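Local coordinates for cupin type-2 domain-containing protein (Klebsiella pneumoniae subsp. pneumoniae MGH 78578, PDB 3H8U) that is of unknown function but carries a cupin-type double-stranded beta-helix domain and probably binds a metal ion, at residues 71-76 / 81-86. Numbering follows the deposited sequence.
Sequences AEYHQG and THLKAG
The antiparallel beta hairpin of strands 70-74 and 80-84, the latter outermost in its sheet of the cupin barrel within the chain, illustrates how such a ladder separates two faces. A71 and L83 form a hydrogen-bonded pair, L83 N reaching A71 O at 2.8 Å, while A71 N returns to L83 O. Y73 and T81 repeat the scheme: Y73 N meets T81 O at 2.7 Å, and T81 N meets Y73 O. Between them E72 and H82 make the non-hydrogen-bonded pair. With CG trans to the backbone N (chi1 -180°), the H82 ring is set beside its own carbonyl carbon, and ND1 gives A71 O a weak second bond at 3.2 Å, bent to 134°.

On the other face A71, Y73, T81 and L83 gather. The Y73 ring runs alongside T81, and T81 OG1 sits at the ring edge, 3.7 Å from Y73 CD2. L83 leans obliquely against the same ring, L83 CD1 lying 3.9 Å from Y73 CD1. Two residues on from Y73, the extended side chain of Q75 crosses T81 at about a right angle; Q75 NE2 gives T81 OG1 a short but poorly aligned, weak bond (2.8 Å). I14 of the second subunit packs on Y73, T81 and L83. With E72 and H82 on one face, and A71, Y73 and L83 packing on the other against W64, V66, A89 and F107, the hairpin fits the double-stranded beta-helix of cupins.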
ATOM      1  N   ALA A  71      15.421   6.108   1.361  1.00 31.72           N
ATOM      2  CA  ALA A  71      15.389   6.764   2.656  1.00 31.44           C
ATOM      3  C   ALA A  71      16.082   5.925   3.712  1.00 31.10           C
ATOM      4  O   ALA A  71      16.256   4.715   3.549  1.00 30.31           O
ATOM      5  CB  ALA A  71      13.953   7.041   3.092  1.00 30.74           C
ATOM      6  N   GLU A  72      16.486   6.611   4.775  1.00 30.37           N
ATOM      7  CA  GLU A  72      16.891   5.989   6.024  1.00 31.44           C
ATOM      8  C   GLU A  72      15.638   5.829   6.846  1.00 31.55           C
ATOM      9  O   GLU A  72      15.049   6.820   7.219  1.00 32.80           O
ATOM     10  CB  GLU A  72      17.727   6.929   6.845  1.00 32.31           C
ATOM     11  CG  GLU A  72      19.070   7.272   6.399  1.00 35.50           C
ATOM     12  CD  GLU A  72      19.656   8.388   7.313  1.00 41.43           C
ATOM     13  OE1 GLU A  72      19.139   8.689   8.457  1.00 44.72           O
ATOM     14  OE2 GLU A  72      20.621   8.986   6.858  1.00 46.08           O
ATOM     15  N   TYR A  73      15.251   4.595   7.140  1.00 30.62           N
ATOM     16  CA  TYR A  73      14.042   4.322   7.914  1.00 30.42           C
ATOM     17  C   TYR A  73      14.468   4.222   9.379  1.00 30.75           C
ATOM     18  O   TYR A  73      15.273   3.375   9.720  1.00 30.53           O
ATOM     19  CB  TYR A  73      13.451   3.002   7.426  1.00 30.12           C
ATOM     20  CG  TYR A  73      12.144   2.614   8.061  1.00 29.66           C
ATOM     21  CD1 TYR A  73      10.990   3.349   7.835  1.00 28.15           C
ATOM     22  CD2 TYR A  73      12.054   1.474   8.884  1.00 29.68           C
ATOM     23  CE1 TYR A  73       9.746   2.942   8.390  1.00 29.77           C
ATOM     24  CE2 TYR A  73      10.846   1.094   9.431  1.00 30.47           C
ATOM     25  CZ  TYR A  73       9.703   1.817   9.190  1.00 29.59           C
ATOM     26  OH  TYR A  73       8.511   1.398   9.777  1.00 30.74           O
ATOM     27  N   HIS A  74      14.021   5.157  10.211  1.00 30.51           N
ATOM     28  CA  HIS A  74      14.321   5.124  11.653  1.00 30.84           C
ATOM     29  C   HIS A  74      13.358   4.193  12.385  1.00 30.13           C
ATOM     30  O   HIS A  74      12.150   4.332  12.275  1.00 29.32           O
ATOM     31  CB  HIS A  74      14.199   6.522  12.266  1.00 30.92           C
ATOM     32  CG  HIS A  74      14.601   6.588  13.720  1.00 32.88           C
ATOM     33  ND1 HIS A  74      13.941   7.382  14.636  1.00 35.36           N
ATOM     34  CD2 HIS A  74      15.588   5.957  14.414  1.00 31.98           C
ATOM     35  CE1 HIS A  74      14.506   7.246  15.821  1.00 34.81           C
ATOM     36  NE2 HIS A  74      15.487   6.365  15.719  1.00 32.43           N
ATOM     37  N   GLN A  75      13.915   3.266  13.158  1.00 29.78           N
ATOM     38  CA  GLN A  75      13.135   2.230  13.856  1.00 29.94           C
ATOM     39  C   GLN A  75      13.062   2.498  15.358  1.00 29.66           C
ATOM     40  O   GLN A  75      12.613   1.626  16.107  1.00 30.30           O
ATOM     41  CB  GLN A  75      13.762   0.842  13.599  1.00 28.91           C
ATOM     42  CG  GLN A  75      13.838   0.490  12.085  1.00 29.27           C
ATOM     43  CD  GLN A  75      14.073  -0.981  11.783  1.00 30.56           C
ATOM     44  OE1 GLN A  75      14.295  -1.795  12.696  1.00 33.84           O
ATOM     45  NE2 GLN A  75      14.055  -1.329  10.511  1.00 31.32           N
ATOM     46  N   GLY A  76      13.480   3.697  15.782  1.00 29.41           N
ATOM     47  CA  GLY A  76      13.566   4.056  17.193  1.00 29.66           C
ATOM     48  C   GLY A  76      14.992   3.858  17.714  1.00 29.99           C
ATOM     49  O   GLY A  76      15.734   3.031  17.181  1.00 28.03           O
ATOM     50  N   THR A  81      17.606   1.694   9.120  1.00 30.20           N
ATOM     51  CA  THR A  81      17.716   0.757   8.031  1.00 31.29           C
ATOM     52  C   THR A  81      17.435   1.489   6.704  1.00 31.95           C
ATOM     53  O   THR A  81      16.950   2.608   6.696  1.00 32.84           O
ATOM     54  CB  THR A  81      16.764  -0.408   8.222  1.00 30.47           C
ATOM     55  OG1 THR A  81      15.472   0.096   8.519  1.00 32.46           O
ATOM     56  CG2 THR A  81      17.219  -1.300   9.341  1.00 31.11           C
ATOM     57  N   HIS A  82      17.767   0.853   5.594  1.00 32.99           N
ATOM     58  CA  HIS A  82      17.720   1.524   4.311  1.00 33.95           C
ATOM     59  C   HIS A  82      16.509   1.075   3.493  1.00 33.03           C
ATOM     60  O   HIS A  82      16.297  -0.113   3.291  1.00 33.75           O
ATOM     61  CB  HIS A  82      18.998   1.259   3.530  1.00 34.79           C
ATOM     62  CG  HIS A  82      19.021   1.922   2.193  1.00 40.32           C
ATOM     63  ND1 HIS A  82      18.664   3.239   2.016  1.00 44.32           N
ATOM     64  CD2 HIS A  82      19.336   1.447   0.961  1.00 44.87           C
ATOM     65  CE1 HIS A  82      18.735   3.545   0.735  1.00 43.53           C
ATOM     66  NE2 HIS A  82      19.157   2.482   0.074  1.00 45.35           N
ATOM     67  N   LEU A  83      15.746   2.044   3.028  1.00 33.02           N
ATOM     68  CA  LEU A  83      14.527   1.839   2.206  1.00 33.75           C
ATOM     69  C   LEU A  83      14.787   2.251   0.770  1.00 33.63           C
ATOM     70  O   LEU A  83      15.407   3.288   0.518  1.00 32.68           O
ATOM     71  CB  LEU A  83      13.391   2.704   2.723  1.00 34.98           C
ATOM     72  CG  LEU A  83      12.380   2.145   3.698  1.00 35.92           C
ATOM     73  CD1 LEU A  83      11.319   3.205   3.952  1.00 36.77           C
ATOM     74  CD2 LEU A  83      11.738   0.873   3.150  1.00 37.01           C
ATOM     75  N   LYS A  84      14.304   1.460  -0.179  1.00 32.88           N
ATOM     76  CA  LYS A  84      14.304   1.887  -1.573  1.00 32.37           C
ATOM     77  C   LYS A  84      12.966   1.629  -2.259  1.00 31.49           C
ATOM     78  O   LYS A  84      12.122   0.896  -1.746  1.00 29.84           O
ATOM     79  CB  LYS A  84      15.428   1.240  -2.345  1.00 32.61           C
ATOM     80  CG  LYS A  84      15.416  -0.258  -2.400  1.00 34.74           C
ATOM     81  CD  LYS A  84      16.682  -0.771  -3.127  1.00 37.77           C
ATOM     82  N   ALA A  85      12.809   2.221  -3.436  1.00 31.59           N
ATOM     83  CA  ALA A  85      11.628   1.993  -4.231  1.00 31.40           C
ATOM     84  C   ALA A  85      11.368   0.494  -4.357  1.00 31.75           C
ATOM     85  O   ALA A  85      12.298  -0.276  -4.637  1.00 32.89           O
ATOM     86  CB  ALA A  85      11.800   2.605  -5.579  1.00 31.86           C
ATOM     87  N   GLY A  86      10.112   0.106  -4.171  1.00 31.62           N
ATOM     88  CA  GLY A  86       9.696  -1.280  -4.242  1.00 32.32           C
ATOM     89  C   GLY A  86       9.806  -2.013  -2.913  1.00 31.91           C
ATOM     90  O   GLY A  86       9.556  -3.229  -2.843  1.00 32.82           O
TER